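Local coordinates for Tat (Twin-arginine translocation) pathway signal sequence containing protein (Mycobacterium tuberculosis, PDB 5IMU) that is of unknown function but probably carries a twin-arginine signal and is exported, its C-terminal fragment here joining a potassium-binding alpha/beta part to a helical bundle, at residues Leu163-Leu175 with Ala185-Ile199. Numbering follows the deposited sequence.
Sequences LHGCITAVKESVL and AVGDWMLLAAIEALI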
# COMPACT_ATOMS: atom_id res chain seq x y z
N LEU A 163 16.86 -9.31 2.54
CA LEU A 163 15.60 -8.70 2.95
C LEU A 163 14.71 -8.42 1.75
O LEU A 163 13.52 -8.75 1.75
CB LEU A 163 15.87 -7.42 3.74
CG LEU A 163 14.64 -6.57 4.08
CD1 LEU A 163 13.69 -7.33 4.99
CD2 LEU A 163 15.06 -5.26 4.72
N HIS A 164 15.28 -7.82 0.70
CA HIS A 164 14.47 -7.53 -0.48
C HIS A 164 14.02 -8.81 -1.17
O HIS A 164 12.90 -8.88 -1.69
CB HIS A 164 15.24 -6.65 -1.46
CG HIS A 164 14.36 -6.05 -2.52
ND1 HIS A 164 13.51 -5.00 -2.27
CD2 HIS A 164 14.17 -6.39 -3.82
CE1 HIS A 164 12.85 -4.70 -3.37
NE2 HIS A 164 13.23 -5.53 -4.33
N GLY A 165 14.88 -9.83 -1.18
CA GLY A 165 14.47 -11.11 -1.75
C GLY A 165 13.30 -11.73 -1.00
O GLY A 165 12.43 -12.35 -1.61
N CYS A 166 13.27 -11.56 0.32
CA CYS A 166 12.15 -12.08 1.10
C CYS A 166 10.89 -11.24 0.91
O CYS A 166 9.78 -11.79 0.94
CB CYS A 166 12.53 -12.15 2.58
SG CYS A 166 13.73 -13.45 2.96
N ILE A 167 11.04 -9.93 0.71
CA ILE A 167 9.88 -9.09 0.42
C ILE A 167 9.26 -9.50 -0.91
O ILE A 167 8.04 -9.65 -1.03
CB ILE A 167 10.28 -7.60 0.42
CG1 ILE A 167 10.58 -7.14 1.85
CG2 ILE A 167 9.18 -6.76 -0.20
CD1 ILE A 167 11.22 -5.77 1.92
N THR A 168 10.10 -9.69 -1.94
CA THR A 168 9.59 -10.10 -3.24
C THR A 168 8.90 -11.46 -3.16
O THR A 168 7.89 -11.69 -3.83
CB THR A 168 10.75 -10.16 -4.25
OG1 THR A 168 11.37 -8.87 -4.34
CG2 THR A 168 10.24 -10.56 -5.63
N ALA A 169 9.41 -12.36 -2.32
CA ALA A 169 8.84 -13.70 -2.23
C ALA A 169 7.46 -13.68 -1.57
O ALA A 169 6.54 -14.35 -2.04
CB ALA A 169 9.79 -14.62 -1.47
N VAL A 170 7.31 -12.94 -0.47
CA VAL A 170 5.99 -12.89 0.17
C VAL A 170 5.01 -12.11 -0.70
O VAL A 170 3.81 -12.42 -0.71
CB VAL A 170 6.08 -12.30 1.59
CG1 VAL A 170 6.56 -10.86 1.57
CG2 VAL A 170 4.73 -12.40 2.29
N LYS A 171 5.50 -11.11 -1.44
CA LYS A 171 4.64 -10.43 -2.41
C LYS A 171 4.05 -11.42 -3.39
O LYS A 171 2.84 -11.40 -3.66
CB LYS A 171 5.44 -9.35 -3.15
CG LYS A 171 4.75 -8.85 -4.42
CD LYS A 171 5.50 -7.69 -5.06
CE LYS A 171 6.81 -8.14 -5.70
NZ LYS A 171 6.64 -8.56 -7.12
N GLU A 172 4.89 -12.30 -3.95
CA GLU A 172 4.41 -13.27 -4.92
C GLU A 172 3.54 -14.33 -4.27
O GLU A 172 2.55 -14.78 -4.87
CB GLU A 172 5.59 -13.90 -5.65
CG GLU A 172 6.31 -12.92 -6.56
CD GLU A 172 5.38 -12.32 -7.59
OE1 GLU A 172 4.88 -13.08 -8.45
OE2 GLU A 172 5.12 -11.10 -7.53
N SER A 173 3.88 -14.76 -3.06
CA SER A 173 3.04 -15.71 -2.34
C SER A 173 1.64 -15.14 -2.14
O SER A 173 0.63 -15.81 -2.39
CB SER A 173 3.67 -16.06 -1.00
OG SER A 173 2.85 -16.95 -0.26
N VAL A 174 1.55 -13.88 -1.69
CA VAL A 174 0.26 -13.28 -1.38
C VAL A 174 -0.54 -13.04 -2.66
O VAL A 174 -1.72 -13.40 -2.74
CB VAL A 174 0.45 -11.98 -0.59
CG1 VAL A 174 -0.82 -11.14 -0.62
CG2 VAL A 174 0.84 -12.29 0.84
N LEU A 175 0.08 -12.43 -3.67
CA LEU A 175 -0.66 -12.05 -4.86
C LEU A 175 -1.07 -13.25 -5.70
O LEU A 175 -2.05 -13.15 -6.45
CB LEU A 175 0.16 -11.07 -5.70
CG LEU A 175 0.42 -9.75 -4.96
CD1 LEU A 175 1.03 -8.72 -5.87
CD2 LEU A 175 -0.87 -9.23 -4.32
N ALA A 185 0.12 -13.69 6.04
CA ALA A 185 1.22 -13.42 5.12
C ALA A 185 1.30 -11.95 4.75
O ALA A 185 2.40 -11.43 4.53
CB ALA A 185 1.09 -14.28 3.87
N VAL A 186 0.16 -11.27 4.69
CA VAL A 186 0.17 -9.83 4.41
C VAL A 186 0.85 -9.08 5.55
O VAL A 186 1.64 -8.15 5.31
CB VAL A 186 -1.27 -9.32 4.17
CG1 VAL A 186 -1.28 -7.81 4.06
CG2 VAL A 186 -1.86 -9.96 2.92
N GLY A 187 0.56 -9.47 6.79
CA GLY A 187 1.23 -8.84 7.92
C GLY A 187 2.74 -8.99 7.87
O GLY A 187 3.47 -8.04 8.15
N ASP A 188 3.22 -10.18 7.51
CA ASP A 188 4.65 -10.38 7.33
C ASP A 188 5.21 -9.45 6.25
O ASP A 188 6.27 -8.84 6.43
CB ASP A 188 4.93 -11.84 6.97
CG ASP A 188 4.73 -12.78 8.14
OD1 ASP A 188 4.23 -12.33 9.19
OD2 ASP A 188 5.08 -13.97 8.01
N TRP A 189 4.50 -9.34 5.13
CA TRP A 189 4.87 -8.41 4.07
C TRP A 189 5.01 -6.99 4.61
O TRP A 189 5.97 -6.28 4.29
CB TRP A 189 3.82 -8.47 2.96
CG TRP A 189 4.15 -7.79 1.66
CD1 TRP A 189 5.28 -7.09 1.36
CD2 TRP A 189 3.33 -7.76 0.49
NE1 TRP A 189 5.21 -6.62 0.06
CE2 TRP A 189 4.02 -7.02 -0.49
CE3 TRP A 189 2.07 -8.29 0.18
CZ2 TRP A 189 3.49 -6.79 -1.76
CZ3 TRP A 189 1.55 -8.06 -1.08
CH2 TRP A 189 2.26 -7.32 -2.04
N MET A 190 4.07 -6.57 5.46
CA MET A 190 4.10 -5.22 6.01
C MET A 190 5.30 -5.01 6.93
O MET A 190 5.98 -3.98 6.86
CB MET A 190 2.80 -4.93 6.77
CG MET A 190 1.57 -4.82 5.88
SD MET A 190 0.04 -4.83 6.84
CE MET A 190 -1.16 -4.47 5.56
N LEU A 191 5.58 -5.98 7.81
CA LEU A 191 6.71 -5.85 8.73
C LEU A 191 8.04 -5.81 7.98
O LEU A 191 8.92 -5.01 8.31
CB LEU A 191 6.71 -6.99 9.75
CG LEU A 191 5.98 -6.77 11.07
CD1 LEU A 191 6.21 -7.97 11.99
CD2 LEU A 191 6.42 -5.48 11.75
N LEU A 192 8.20 -6.67 6.97
CA LEU A 192 9.42 -6.64 6.18
C LEU A 192 9.55 -5.32 5.43
O LEU A 192 10.66 -4.78 5.30
CB LEU A 192 9.44 -7.81 5.20
CG LEU A 192 9.40 -9.22 5.81
CD1 LEU A 192 9.21 -10.27 4.73
CD2 LEU A 192 10.66 -9.50 6.62
N ALA A 193 8.43 -4.78 4.93
CA ALA A 193 8.47 -3.50 4.23
C ALA A 193 8.89 -2.37 5.16
O ALA A 193 9.59 -1.44 4.74
CB ALA A 193 7.10 -3.20 3.61
N ALA A 194 8.47 -2.43 6.42
CA ALA A 194 8.87 -1.41 7.38
C ALA A 194 10.37 -1.46 7.64
O ALA A 194 11.02 -0.42 7.74
CB ALA A 194 8.10 -1.59 8.69
N ILE A 195 10.94 -2.67 7.73
CA ILE A 195 12.37 -2.80 7.96
C ILE A 195 13.16 -2.23 6.78
O ILE A 195 14.16 -1.53 6.97
CB ILE A 195 12.74 -4.28 8.22
CG1 ILE A 195 12.08 -4.76 9.52
CG2 ILE A 195 14.25 -4.45 8.31
CD1 ILE A 195 12.23 -6.25 9.75
N GLU A 196 12.72 -2.52 5.55
CA GLU A 196 13.45 -2.02 4.39
C GLU A 196 13.40 -0.50 4.31
O GLU A 196 14.42 0.14 4.04
CB GLU A 196 12.92 -2.63 3.10
CG GLU A 196 13.61 -2.07 1.86
CD GLU A 196 13.26 -2.80 0.57
OE1 GLU A 196 13.82 -3.89 0.33
OE2 GLU A 196 12.43 -2.28 -0.20
N ALA A 197 12.23 0.09 4.52
CA ALA A 197 12.13 1.55 4.54
C ALA A 197 13.02 2.14 5.62
O ALA A 197 13.59 3.22 5.44
CB ALA A 197 10.68 1.98 4.73
N LEU A 198 13.15 1.44 6.75
CA LEU A 198 13.98 1.93 7.84
C LEU A 198 15.45 1.99 7.44
O LEU A 198 16.12 3.01 7.62
CB LEU A 198 13.78 1.04 9.07
CG LEU A 198 13.93 1.65 10.47
CD1 LEU A 198 13.19 2.97 10.57
CD2 LEU A 198 13.40 0.67 11.51
N ILE A 199 15.98 0.89 6.87
CA ILE A 199 17.38 0.90 6.49
C ILE A 199 17.64 1.83 5.31
O ILE A 199 18.79 2.24 5.09
CB ILE A 199 17.90 -0.53 6.18
CG1 ILE A 199 17.23 -1.11 4.93
CG2 ILE A 199 17.69 -1.45 7.37
CD1 ILE A 199 17.86 -2.42 4.48
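Trp189 lies against helix 163-175 as a knob in a hole formed by Val170, Lys171, Val174 and Leu175. Its CG is anti to the backbone N (chi1 -168°), which lays the indole along the neighbouring helix. Lys171 CA stands over one face, 3.8 Å from the centroid of the six-membered ring, in a CH-pi contact. Lys171 CB comes within 3.5 Å of Trp189 CZ2, and Lys171 CG continues past the CZ2–CH2 rim of the ring. Leu175 CD2 meets the ring at its edge, while Val170 CG1 and Val174 CG1 approach obliquely. Beyond the ring, Val174 CG2 reaches Ala185 CB at 3.6 Å.

Further along, Ile167 and Leu192 lie side by side, pointing opposite ways, with Ile167 CG1 3.6 Å from Leu192 CB. Ile167 fits a hole formed by Trp189, Leu192, Ala193 and Glu196, and Leu192 one formed by Leu163, Cys166, Ile167 and Val170. Leu163 is another knob, set among Leu192, Ile195, Glu196 and Ile199, and its CD2 packs 3.6 Å from Glu196 CA.

One hydrogen bond joins the two helices at the edge of this apolar seam. His164 ND1 donates to Glu196 OE1 at 2.8 Å, with an N-H...O angle of 160°. OE1 receives it on its syn lone pair, close to the imidazole plane. Ring and carboxylate are nearly coplanar. Ile167 CD1 also touches OE1, so the carboxylate borders the apolar core.

The segments run nearly antiparallel, at 154°, and their axes approach to 9.4 Å, forming a helical hairpin within the DUF5631 region. Trp54 meets Trp189 edge-to-face, and Arg30 forms a salt bridge with Glu172. Helix 140-151 packs on Leu192, Ile195 and Ile199, while helices 124-133 and 203-216 cover other sides of helix 183-199, completing the bundle around it.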